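Local coordinates for zinc phosphodiesterase ELAC protein 1 (Homo sapiens, PDB 3ZWF), which cleaves tRNA precursors at their 3' ends as a two-zinc phosphodiesterase and removes a 2',3'-cyclic phosphate from tRNAs during tRNA repair, at residues 95-98 with 99-102; 289-292 with 293-296. All coordinates share one frame; numbering follows the deposited sequence.

In the fold
The two contacts illustrate how a helix start can be furnished in different ways within one metallo-beta-lactamase fold. Both lie on the first turn of a helix; the centre of each lies about 17 Å from the centre of the chain, on opposite sides of it, with their nearest atoms about 18 Å apart. Each is partly buried. Contact 1 opens helix 97-107, which packs on the sheet holding strands 89-94 and 116-121, and its inner face is aliphatic and aromatic. Contact 2 opens helix 292-301 beside the other sheet, near strands 269-273 and 306-310. Its chemistry is more polar, and its leading loop carries H289 to the zinc site.

Contact 1: 95-98 with 99-102; sequences VGLR and DFIW
G96 O accepts the amide hydrogen of F100 at the start of helix 97-107, the first of three i to i+4 bonds that tie 95-98 to 99-102. The separation F100 N to G96 O is 3.2 Å. I101 N then reaches L97 O at 3.1 Å. W102 N bonds to R98 O at 3.0 Å, the straightest of the three with an N-H...O angle of 168°.

G96 is the N-cap, yet having no side chain it cannot cap the first-turn amides itself. A glutamate from the neighbouring strand steps in: E120 OE2 accepts from both G96 N and R98 N. The positive phi of G96 is a conformation that glycine takes readily.

The guanidinium of R98 turns back toward strand 116-121, its chain bent at chi3, and NH2 finds V118 O. R98 NH1 stays 5.7 Å from D99 OD1, beyond charged contact, while D99 OD2 makes a weak, long ion pair with R103.

On the inner side, L97 CG meets I101 CD1 at 3.8 Å, the two side chains crossing at a slant. L97 CD1 comes obliquely to the F100 ring, 4.5 Å from F100 CD2. With its CG anti to the backbone N (chi1 173°), F100 carries its ring away from 95-98, to an edge-to-face stack with F66 and packing on L107 of the second subunit.

The division of labour suits a beta-alpha-beta unit: a carboxylate on strand 116-121 holds the helix start, where it would probably be favoured by the helix dipole, while L97 and I101 supply the greasy face toward the sheet.

Contact 2: 289-292 with 293-296; sequences HSTP and QMAA. With PO4 (phosphate ion), chain F.
The backbone of H289, S290 and T291 runs extended and then turns into helix 292-301 at P292, with T291 O accepting A295 N at 3.1 Å and P292 O accepting A296 N at 2.9 Å. T291 O also receives a weak bond from M294 N.

T291 is the N-cap, but its hydroxyl takes part in a shared arrangement. With chi1 at 68°, OG1 sits between the backbone N and the carbonyl carbon, where it bonds to D278 OD1. That same carboxylate oxygen accepts Q293 N, so an aspartate from outside serves a first-turn amide. P292, lacking an amide hydrogen, asks for no acceptor at this position.

M294 folds back along the incoming loop. M294 CG, anti to the carbonyl carbon (chi1 -65°), passes T291 OG1 at 3.6 Å on a slanting course; M294 SD then receives a weak N-H...S bond from T291 N at 3.5 Å. A bend at chi3 takes the methyl M294 CE onward to S290 OG, 3.6 Å away. That hydroxyl is hydrogen-bonded to C252 O.

At the far end of the loop, H289 NE2 donates to O4 of a bound phosphate at 2.6 Å, the oxygen lying at the ring edge near its plane. E273 OE2 holds ND1 on the other side of the ring, which fixes its rotation, and R181 grips the same phosphate. The H289 ring also meets those of the zinc ligands H180 and H311. The ion probably comes from the crystallisation liquor, but its place is consistent with a site for a substrate phosphate.

M294 and T291 lie against helix 281-286 through M281, while A295 faces H272 of strand 269-273 and L309 of strand 306-310, seating the helix on the sheet.

Contact 1: 95-98 with 99-102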
# COMPACT_ATOMS: atom_id res chain seq x y z
N VAL A 95 6.41 -1.67 -18.44
CA VAL A 95 5.61 -2.83 -18.81
C VAL A 95 5.29 -3.67 -17.57
O VAL A 95 6.18 -4.05 -16.82
CB VAL A 95 6.33 -3.71 -19.88
CG1 VAL A 95 5.59 -5.07 -20.09
CG2 VAL A 95 6.41 -2.96 -21.17
N GLY A 96 4.00 -4.00 -17.41
CA GLY A 96 3.50 -4.76 -16.27
C GLY A 96 2.58 -3.93 -15.41
O GLY A 96 1.70 -4.47 -14.68
N LEU A 97 2.77 -2.62 -15.46
CA LEU A 97 1.99 -1.73 -14.59
C LEU A 97 0.50 -1.69 -14.96
O LEU A 97 -0.37 -1.65 -14.08
CB LEU A 97 2.59 -0.30 -14.60
CG LEU A 97 1.89 0.70 -13.69
CD1 LEU A 97 2.05 0.31 -12.21
CD2 LEU A 97 2.52 2.13 -13.89
N ARG A 98 0.19 -1.68 -16.25
CA ARG A 98 -1.20 -1.57 -16.66
C ARG A 98 -2.04 -2.73 -16.10
O ARG A 98 -3.11 -2.51 -15.53
CB ARG A 98 -1.34 -1.54 -18.17
CG ARG A 98 -2.77 -1.28 -18.66
CD ARG A 98 -2.90 -1.34 -20.18
NE ARG A 98 -1.99 -0.41 -20.84
CZ ARG A 98 -1.14 -0.73 -21.82
NH1 ARG A 98 -1.01 -1.97 -22.26
NH2 ARG A 98 -0.41 0.23 -22.35
N ASP A 99 -1.55 -3.95 -16.28
CA ASP A 99 -2.29 -5.16 -15.82
C ASP A 99 -2.39 -5.19 -14.31
O ASP A 99 -3.42 -5.58 -13.76
CB ASP A 99 -1.61 -6.42 -16.34
CG ASP A 99 -1.74 -6.59 -17.87
OD1 ASP A 99 -2.63 -5.96 -18.48
OD2 ASP A 99 -0.95 -7.38 -18.44
N PHE A 100 -1.34 -4.74 -13.62
CA PHE A 100 -1.34 -4.66 -12.18
C PHE A 100 -2.50 -3.81 -11.69
O PHE A 100 -3.27 -4.21 -10.80
CB PHE A 100 -0.03 -4.11 -11.61
CG PHE A 100 -0.08 -3.87 -10.15
CD1 PHE A 100 -0.07 -4.92 -9.27
CD2 PHE A 100 -0.16 -2.58 -9.63
CE1 PHE A 100 -0.15 -4.70 -7.89
CE2 PHE A 100 -0.19 -2.35 -8.25
CZ PHE A 100 -0.18 -3.41 -7.40
N ILE A 101 -2.64 -2.62 -12.26
CA ILE A 101 -3.70 -1.70 -11.85
C ILE A 101 -5.10 -2.29 -12.19
O ILE A 101 -6.00 -2.32 -11.34
CB ILE A 101 -3.53 -0.27 -12.44
CG1 ILE A 101 -2.22 0.37 -11.97
CG2 ILE A 101 -4.71 0.60 -12.04
CD1 ILE A 101 -1.75 1.54 -12.82
N TRP A 102 -5.27 -2.80 -13.42
CA TRP A 102 -6.54 -3.32 -13.85
C TRP A 102 -7.00 -4.46 -12.94
O TRP A 102 -8.14 -4.51 -12.47
CB TRP A 102 -6.44 -3.85 -15.30
CG TRP A 102 -7.64 -4.50 -15.72
CD1 TRP A 102 -7.96 -5.86 -15.60
CD2 TRP A 102 -8.80 -3.87 -16.27
NE1 TRP A 102 -9.23 -6.07 -16.05
CE2 TRP A 102 -9.77 -4.88 -16.48
CE3 TRP A 102 -9.12 -2.55 -16.63
CZ2 TRP A 102 -11.03 -4.61 -17.03
CZ3 TRP A 102 -10.37 -2.28 -17.18
CH2 TRP A 102 -11.31 -3.31 -17.37

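Contact 2: 289-292 with 293-296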
# COMPACT_ATOMS: atom_id res chain seq x y z
N HIS A 289 22.18 0.80 -6.45
CA HIS A 289 22.00 2.09 -5.82
C HIS A 289 23.24 2.99 -6.01
O HIS A 289 24.28 2.54 -6.50
CB HIS A 289 21.67 1.93 -4.32
CG HIS A 289 20.28 1.41 -4.08
ND1 HIS A 289 19.17 1.96 -4.68
CD2 HIS A 289 19.81 0.40 -3.29
CE1 HIS A 289 18.08 1.30 -4.30
NE2 HIS A 289 18.45 0.33 -3.47
N SER A 290 23.07 4.22 -5.57
CA SER A 290 24.11 5.28 -5.62
C SER A 290 24.43 5.82 -4.23
O SER A 290 23.65 5.71 -3.26
CB SER A 290 23.62 6.42 -6.50
OG SER A 290 23.53 6.01 -7.84
N THR A 291 25.59 6.44 -4.16
CA THR A 291 26.01 7.15 -2.96
C THR A 291 26.11 8.66 -3.31
O THR A 291 25.96 9.04 -4.48
CB THR A 291 27.36 6.63 -2.47
OG1 THR A 291 28.37 7.00 -3.41
CG2 THR A 291 27.33 5.11 -2.27
N PRO A 292 26.33 9.52 -2.30
CA PRO A 292 26.33 10.93 -2.66
C PRO A 292 27.40 11.34 -3.68
O PRO A 292 27.14 12.19 -4.52
CB PRO A 292 26.58 11.63 -1.33
CG PRO A 292 25.93 10.71 -0.32
CD PRO A 292 26.26 9.34 -0.83
N GLN A 293 28.57 10.73 -3.60
CA GLN A 293 29.63 11.06 -4.57
C GLN A 293 29.23 10.65 -5.99
O GLN A 293 29.55 11.32 -6.96
CB GLN A 293 30.96 10.44 -4.19
CG GLN A 293 32.14 10.92 -5.08
CD GLN A 293 32.31 12.45 -5.23
OE1 GLN A 293 32.19 13.01 -6.36
NE2 GLN A 293 32.64 13.12 -4.12
N MET A 294 28.48 9.56 -6.12
CA MET A 294 28.07 9.10 -7.46
C MET A 294 27.04 10.06 -8.04
O MET A 294 27.11 10.45 -9.24
CB MET A 294 27.49 7.67 -7.42
CG MET A 294 28.50 6.63 -7.01
SD MET A 294 27.73 5.06 -6.56
CE MET A 294 26.82 4.67 -8.08
N ALA A 295 26.13 10.50 -7.18
CA ALA A 295 25.09 11.44 -7.59
C ALA A 295 25.72 12.80 -7.97
O ALA A 295 25.35 13.40 -8.98
CB ALA A 295 24.05 11.63 -6.49
N ALA A 296 26.67 13.24 -7.15
CA ALA A 296 27.34 14.53 -7.31
C ALA A 296 28.13 14.57 -8.63
O ALA A 296 28.15 15.57 -9.34
CB ALA A 296 28.27 14.81 -6.12
P PO4 F . 15.32 -0.59 -3.15
O1 PO4 F . 15.66 -0.76 -4.65
O2 PO4 F . 14.13 -1.66 -2.90
O3 PO4 F . 14.69 0.72 -2.88
O4 PO4 F . 16.52 -1.02 -2.38